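Local coordinates for Serine/threonine-protein kinase-like protein ACR4 (Arabidopsis thaliana, PDB 7A0J) that acts as a membrane receptor kinase that controls formative cell divisions in root meristems in response to the CLE40 peptide, its propeller-shaped ectodomain being the part crystallised, at residues Ala145-Asn150 against Gly187-Cys192; Ala235-Lys240 against Leu275-Tyr280. One frame throughout, in Å; residues are numbered along the deposited sequence.

Contact 1 of 2, residues Ala145-Asn150 against Gly187-Cys192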
ATOM      1  N   ALA A 145      -0.489   3.294  -4.488  1.00 40.26           N
ATOM      2  CA  ALA A 145      -0.955   2.819  -5.811  1.00 41.83           C
ATOM      3  C   ALA A 145      -2.481   2.684  -5.822  1.00 42.51           C
ATOM      4  O   ALA A 145      -3.034   2.087  -4.875  1.00 41.48           O
ATOM      5  CB  ALA A 145      -0.289   1.507  -6.136  1.00 41.94           C
ATOM      6  N   GLY A 146      -3.124   3.230  -6.859  1.00 44.37           N
ATOM      7  CA  GLY A 146      -4.530   2.958  -7.210  1.00 46.04           C
ATOM      8  C   GLY A 146      -4.624   1.898  -8.293  1.00 48.27           C
ATOM      9  O   GLY A 146      -3.588   1.279  -8.598  1.00 48.14           O
ATOM     10  N   SER A 147      -5.818   1.693  -8.858  1.00 50.72           N
ATOM     11  CA  SER A 147      -6.084   0.694  -9.927  1.00 53.90           C
ATOM     12  C   SER A 147      -5.392   1.117 -11.228  1.00 56.24           C
ATOM     13  O   SER A 147      -4.754   0.254 -11.858  1.00 57.67           O
ATOM     14  CB  SER A 147      -7.564   0.486 -10.139  1.00 56.17           C
ATOM     15  OG  SER A 147      -8.155  -0.139  -9.010  1.00 54.62           O
ATOM     16  N   GLU A 148      -5.517   2.393 -11.612  1.00 57.23           N
ATOM     17  CA  GLU A 148      -5.040   2.928 -12.918  1.00 60.14           C
ATOM     18  C   GLU A 148      -4.222   4.211 -12.710  1.00 58.75           C
ATOM     19  O   GLU A 148      -4.107   4.990 -13.676  1.00 61.31           O
ATOM     20  CB  GLU A 148      -6.234   3.189 -13.840  1.00 64.19           C
ATOM     21  CG  GLU A 148      -7.148   1.987 -14.007  1.00 66.26           C
ATOM     22  CD  GLU A 148      -8.319   2.199 -14.951  1.00 70.98           C
ATOM     23  OE1 GLU A 148      -8.131   2.865 -15.990  1.00 73.95           O
ATOM     24  OE2 GLU A 148      -9.419   1.696 -14.646  1.00 72.13           O
ATOM     25  N   PHE A 149      -3.656   4.412 -11.514  1.00 55.34           N
ATOM     26  CA  PHE A 149      -2.808   5.582 -11.161  1.00 54.21           C
ATOM     27  C   PHE A 149      -1.903   5.229  -9.974  1.00 51.36           C
ATOM     28  O   PHE A 149      -2.116   4.177  -9.339  1.00 49.98           O
ATOM     29  CB  PHE A 149      -3.677   6.799 -10.832  1.00 54.46           C
ATOM     30  CG  PHE A 149      -4.493   6.666  -9.571  1.00 52.17           C
ATOM     31  CD1 PHE A 149      -3.994   7.094  -8.351  1.00 49.56           C
ATOM     32  CD2 PHE A 149      -5.758   6.098  -9.603  1.00 53.09           C
ATOM     33  CE1 PHE A 149      -4.745   6.961  -7.191  1.00 47.97           C
ATOM     34  CE2 PHE A 149      -6.507   5.969  -8.444  1.00 51.41           C
ATOM     35  CZ  PHE A 149      -6.000   6.400  -7.241  1.00 48.82           C
ATOM     36  N   ASN A 150      -0.929   6.100  -9.689  1.00 51.05           N
ATOM     37  CA  ASN A 150      -0.038   6.027  -8.498  1.00 49.02           C
ATOM     38  C   ASN A 150       0.164   7.448  -7.958  1.00 49.32           C
ATOM     39  O   ASN A 150       0.251   8.385  -8.779  1.00 51.33           O
ATOM     40  CB  ASN A 150       1.291   5.340  -8.831  1.00 48.94           C
ATOM     41  CG  ASN A 150       1.890   4.601  -7.654  1.00 46.90           C
ATOM     42  OD1 ASN A 150       2.326   5.213  -6.681  1.00 46.11           O
ATOM     43  ND2 ASN A 150       1.923   3.281  -7.732  1.00 46.65           N
ATOM     44  N   GLY A 187      -6.826   4.096  -2.959  1.00 38.95           N
ATOM     45  CA  GLY A 187      -7.734   2.960  -3.200  1.00 39.53           C
ATOM     46  C   GLY A 187      -7.863   2.705  -4.689  1.00 40.62           C
ATOM     47  O   GLY A 187      -7.000   3.195  -5.440  1.00 40.58           O
ATOM     48  N   GLY A 188      -8.910   1.990  -5.105  1.00 41.90           N
ATOM     49  CA  GLY A 188      -9.183   1.677  -6.520  1.00 43.75           C
ATOM     50  C   GLY A 188      -9.240   2.931  -7.377  1.00 44.70           C
ATOM     51  O   GLY A 188      -8.439   3.035  -8.328  1.00 44.96           O
ATOM     52  N   TYR A 189     -10.149   3.855  -7.052  1.00 45.42           N
ATOM     53  CA  TYR A 189     -10.471   5.055  -7.872  1.00 47.15           C
ATOM     54  C   TYR A 189     -10.632   6.281  -6.964  1.00 46.73           C
ATOM     55  O   TYR A 189     -11.403   7.200  -7.311  1.00 48.40           O
ATOM     56  CB  TYR A 189     -11.720   4.778  -8.712  1.00 49.79           C
ATOM     57  CG  TYR A 189     -11.688   3.450  -9.424  1.00 50.74           C
ATOM     58  CD1 TYR A 189     -11.095   3.320 -10.670  1.00 51.89           C
ATOM     59  CD2 TYR A 189     -12.216   2.311  -8.837  1.00 50.81           C
ATOM     60  CE1 TYR A 189     -11.045   2.100 -11.324  1.00 53.18           C
ATOM     61  CE2 TYR A 189     -12.174   1.082  -9.478  1.00 52.06           C
ATOM     62  CZ  TYR A 189     -11.586   0.976 -10.725  1.00 53.27           C
ATOM     63  OH  TYR A 189     -11.543  -0.229 -11.364  1.00 55.03           O
ATOM     64  N   HIS A 190      -9.907   6.297  -5.843  1.00 44.79           N
ATOM     65  CA  HIS A 190      -9.898   7.403  -4.852  1.00 44.56           C
ATOM     66  C   HIS A 190      -8.565   7.405  -4.100  1.00 42.88           C
ATOM     67  O   HIS A 190      -7.851   6.380  -4.143  1.00 41.92           O
ATOM     68  CB  HIS A 190     -11.077   7.268  -3.879  1.00 45.07           C
ATOM     69  CG  HIS A 190     -10.817   6.300  -2.775  1.00 43.57           C
ATOM     70  ND1 HIS A 190     -11.114   4.958  -2.889  1.00 43.55           N
ATOM     71  CD2 HIS A 190     -10.261   6.465  -1.555  1.00 42.31           C
ATOM     72  CE1 HIS A 190     -10.767   4.340  -1.781  1.00 42.28           C
ATOM     73  NE2 HIS A 190     -10.238   5.241  -0.946  1.00 41.58           N
ATOM     74  N   VAL A 191      -8.267   8.516  -3.427  1.00 42.90           N
ATOM     75  CA  VAL A 191      -7.164   8.638  -2.431  1.00 41.90           C
ATOM     76  C   VAL A 191      -7.753   9.260  -1.164  1.00 42.32           C
ATOM     77  O   VAL A 191      -8.532  10.226  -1.294  1.00 43.96           O
ATOM     78  CB  VAL A 191      -5.990   9.476  -2.973  1.00 42.22           C
ATOM     79  CG1 VAL A 191      -4.808   9.481  -2.013  1.00 41.23           C
ATOM     80  CG2 VAL A 191      -5.551   9.014  -4.354  1.00 42.53           C
ATOM     81  N   CYS A 192      -7.420   8.704   0.003  1.00 41.20           N
ATOM     82  CA  CYS A 192      -7.663   9.322   1.333  1.00 41.68           C
ATOM     83  C   CYS A 192      -6.314   9.743   1.921  1.00 41.23           C
ATOM     84  O   CYS A 192      -5.353   8.959   1.814  1.00 40.56           O
ATOM     85  CB  CYS A 192      -8.398   8.382   2.279  1.00 41.53           C
ATOM     86  SG  CYS A 192     -10.112   8.060   1.789  1.00 43.04           S
TER
HETATM   87  O   HOH W   1      -7.859   3.962 -10.767  1.00 42.15           O

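Contact 2 of 2, residues Ala235-Lys240 against Leu275-Tyr280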
ATOM      1  N   ALA A 235      -4.031   5.857  11.099  1.00 42.73           N
ATOM      2  CA  ALA A 235      -3.775   5.162   9.815  1.00 40.65           C
ATOM      3  C   ALA A 235      -5.030   5.202   8.937  1.00 39.69           C
ATOM      4  O   ALA A 235      -6.144   5.318   9.484  1.00 40.19           O
ATOM      5  CB  ALA A 235      -3.342   3.742  10.080  1.00 40.22           C
ATOM      6  N   VAL A 236      -4.838   5.109   7.620  1.00 38.45           N
ATOM      7  CA  VAL A 236      -5.927   4.995   6.607  1.00 37.91           C
ATOM      8  C   VAL A 236      -5.478   4.004   5.527  1.00 36.62           C
ATOM      9  O   VAL A 236      -4.268   3.958   5.225  1.00 36.14           O
ATOM     10  CB  VAL A 236      -6.296   6.373   6.021  1.00 38.69           C
ATOM     11  CG1 VAL A 236      -5.102   7.065   5.380  1.00 38.58           C
ATOM     12  CG2 VAL A 236      -7.456   6.281   5.040  1.00 39.03           C
ATOM     13  N   VAL A 237      -6.421   3.225   4.993  1.00 36.36           N
ATOM     14  CA  VAL A 237      -6.200   2.269   3.868  1.00 35.99           C
ATOM     15  C   VAL A 237      -7.340   2.450   2.861  1.00 36.40           C
ATOM     16  O   VAL A 237      -8.424   2.904   3.273  1.00 37.17           O
ATOM     17  CB  VAL A 237      -6.099   0.814   4.366  1.00 35.98           C
ATOM     18  CG1 VAL A 237      -4.872   0.606   5.243  1.00 35.73           C
ATOM     19  CG2 VAL A 237      -7.357   0.361   5.094  1.00 36.74           C
ATOM     20  N   GLY A 238      -7.091   2.113   1.594  1.00 36.43           N
ATOM     21  CA  GLY A 238      -8.065   2.229   0.495  1.00 37.36           C
ATOM     22  C   GLY A 238      -8.358   0.882  -0.140  1.00 38.07           C
ATOM     23  O   GLY A 238      -7.405   0.228  -0.607  1.00 37.60           O
ATOM     24  N   GLY A 239      -9.630   0.475  -0.133  1.00 39.42           N
ATOM     25  CA  GLY A 239     -10.154  -0.626  -0.962  1.00 40.81           C
ATOM     26  C   GLY A 239     -10.546  -0.116  -2.337  1.00 42.24           C
ATOM     27  O   GLY A 239     -10.214   1.046  -2.649  1.00 41.75           O
ATOM     28  N   LYS A 240     -11.245  -0.933  -3.127  1.00 44.33           N
ATOM     29  CA  LYS A 240     -11.604  -0.589  -4.529  1.00 46.42           C
ATOM     30  C   LYS A 240     -12.656   0.528  -4.537  1.00 47.30           C
ATOM     31  O   LYS A 240     -12.484   1.469  -5.335  1.00 48.12           O
ATOM     32  CB  LYS A 240     -12.077  -1.821  -5.305  1.00 48.84           C
ATOM     33  CG  LYS A 240     -12.479  -1.530  -6.744  1.00 51.45           C
ATOM     34  CD  LYS A 240     -12.259  -2.681  -7.701  1.00 53.65           C
ATOM     35  CE  LYS A 240     -10.807  -2.848  -8.100  1.00 52.92           C
ATOM     36  NZ  LYS A 240     -10.664  -3.066  -9.558  1.00 55.43           N
ATOM     37  N   LEU A 275      -3.776  -1.497   9.726  1.00 44.99           N
ATOM     38  CA  LEU A 275      -4.751  -2.073   8.759  1.00 43.29           C
ATOM     39  C   LEU A 275      -4.065  -2.300   7.410  1.00 41.90           C
ATOM     40  O   LEU A 275      -3.062  -1.617   7.127  1.00 42.03           O
ATOM     41  CB  LEU A 275      -5.938  -1.120   8.579  1.00 43.80           C
ATOM     42  CG  LEU A 275      -6.853  -0.924   9.786  1.00 45.19           C
ATOM     43  CD1 LEU A 275      -7.996   0.017   9.436  1.00 46.16           C
ATOM     44  CD2 LEU A 275      -7.394  -2.252  10.297  1.00 45.30           C
ATOM     45  N   ALA A 276      -4.604  -3.231   6.618  1.00 40.76           N
ATOM     46  CA  ALA A 276      -4.294  -3.444   5.185  1.00 39.95           C
ATOM     47  C   ALA A 276      -5.611  -3.660   4.434  1.00 39.63           C
ATOM     48  O   ALA A 276      -6.541  -4.238   5.028  1.00 39.88           O
ATOM     49  CB  ALA A 276      -3.359  -4.616   5.017  1.00 40.27           C
ATOM     50  N   ALA A 277      -5.692  -3.190   3.187  1.00 39.48           N
ATOM     51  CA  ALA A 277      -6.904  -3.265   2.340  1.00 40.18           C
ATOM     52  C   ALA A 277      -6.569  -3.964   1.019  1.00 40.21           C
ATOM     53  O   ALA A 277      -5.533  -3.628   0.412  1.00 39.87           O
ATOM     54  CB  ALA A 277      -7.460  -1.882   2.108  1.00 41.14           C
ATOM     55  N   GLY A 278      -7.408  -4.931   0.630  1.00 40.99           N
ATOM     56  CA  GLY A 278      -7.484  -5.488  -0.734  1.00 41.99           C
ATOM     57  C   GLY A 278      -8.606  -4.816  -1.503  1.00 43.80           C
ATOM     58  O   GLY A 278      -9.013  -3.713  -1.090  1.00 44.11           O
ATOM     59  N   ASN A 279      -9.116  -5.459  -2.556  1.00 45.44           N
ATOM     60  CA  ASN A 279     -10.180  -4.890  -3.427  1.00 48.16           C
ATOM     61  C   ASN A 279     -11.490  -4.770  -2.634  1.00 49.66           C
ATOM     62  O   ASN A 279     -12.071  -3.667  -2.643  1.00 51.08           O
ATOM     63  CB  ASN A 279     -10.356  -5.670  -4.737  1.00 50.32           C
ATOM     64  CG  ASN A 279     -10.500  -7.169  -4.566  1.00 50.57           C
ATOM     65  OD1 ASN A 279     -10.540  -7.680  -3.449  1.00 49.05           O
ATOM     66  ND2 ASN A 279     -10.572  -7.884  -5.676  1.00 52.71           N
ATOM     67  N   TYR A 280     -11.929  -5.845  -1.967  1.00 49.78           N
ATOM     68  CA  TYR A 280     -13.278  -5.957  -1.348  1.00 52.19           C
ATOM     69  C   TYR A 280     -13.200  -6.530   0.074  1.00 50.72           C
ATOM     70  O   TYR A 280     -14.201  -7.116   0.534  1.00 52.95           O
ATOM     71  CB  TYR A 280     -14.191  -6.817  -2.227  1.00 55.64           C
ATOM     72  CG  TYR A 280     -14.343  -6.317  -3.641  1.00 58.07           C
ATOM     73  CD1 TYR A 280     -15.005  -5.129  -3.909  1.00 60.43           C
ATOM     74  CD2 TYR A 280     -13.824  -7.025  -4.712  1.00 58.53           C
ATOM     75  CE1 TYR A 280     -15.148  -4.658  -5.205  1.00 63.26           C
ATOM     76  CE2 TYR A 280     -13.957  -6.567  -6.014  1.00 61.20           C
ATOM     77  CZ  TYR A 280     -14.623  -5.379  -6.262  1.00 63.58           C
ATOM     78  OH  TYR A 280     -14.761  -4.924  -7.540  1.00 66.71           O
TER
HETATM   79  O   HOH W   2      -4.573  -0.811   0.159  1.00 43.23           O

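Contact 1 of 2, residues Ala145-Asn150 against Gly187-Cys192
Ser147 and Gly188 join two tight turns through one main-chain bond, Ser147 N to Gly188 O at 3.0 Å, fairly straight (162° at the hydrogen). A water that accepts from Glu148 N also donates to Gly188 O, giving this oxygen a second hydrogen. Beside it, Gly146 CA comes to 3.0 Å from Gly187 O as a CA-H...O contact; a side chain on Gly146 would run into the ring of Phe149. That ring is folded back over its own turn: with CG between the backbone N and the carbonyl carbon (chi1 67°), one face covers Gly146 CA, while the His190 carbonyl oxygen approaches the edge in the ring plane, 3.6 Å from Phe149 CZ. Phe149 CE1 also meets Val191 CG2 at 3.6 Å. Tyr189 presents one face to Ser147 OG, a hydroxyl hydrogen-bonded to Asp98, and takes Glu148 OE2 at its edge, with the carboxylate turned 81° from the ring. The contact thus sets the hairpin turn from strand 139-145 to strand 150-154, in repeat 4, against the turn from strand 181-186 to strand 190-195, in repeat 5, linking consecutive propeller blades.

Contact 2 of 2, residues Ala235-Lys240 against Leu275-Tyr280
Val237 points both methyls at Leu275 and Ala277: CG1 stands anti to the carbonyl carbon (chi1 -65°) and reaches the Leu275 side, 3.4 Å from Leu275 O and 3.9 Å from Leu275 CB, while CG2 falls between the backbone N and the carbonyl carbon and rests on Ala277 CB at 3.7 Å. With an alanine here, a gap would probably open beside Leu275, its CB losing the CG1 and CG2 contacts, and only CB would remain against Ala277. Beyond the valine the turns draw together. Lys240 N donates to Asn279 O at 2.9 Å, and Gly239 CA sends a CA-H to Gly278 O at 3.3 Å; that buried oxygen has no hydrogen-bond partner in the model. The lysine leaves its backbone with CG anti to N (chi1 179°), and its aliphatic CD passes 3.4 Å from Tyr280 OH before the chain bends away to a weak hydrogen bond between NZ and Tyr189 OH. Strands 235-238 and 275-277, nearly parallel at 14° with axes 6.0 Å apart, are the first strands of the repeat 6 and 7 sheets, packed at the seam between two propeller blades. Strand 242-247 pairs antiparallel with 233-238 and turns Cys244 to Val237 and Leu275; Ile7 and Ile9 of strand 7-10 meet Ala276.

Overall arrangement
Contacts 1 and 2 are two seams of the propeller, separated by the one between repeats 5 and 6: contact 1 joins repeats 4 and 5, contact 2 joins 6 and 7, and their centres lie about 11 Å apart. The intervening seam connects them, through a probable hydrogen bond from Gly188 N to Gly239 O (2.9 Å) and packing of Cys192 CB on Val236 CG2 (3.6 Å). Asp98 takes a hydrogen bond from Ser147 and a long, weak ion pair from Lys240, whose amine also hydrogen-bonds weakly to Tyr189 OH. An ethanediol, probably from the crystallisation liquor, has its nearest atom about 3 Å from the His190 side chain. The kinase domain is absent from this chain.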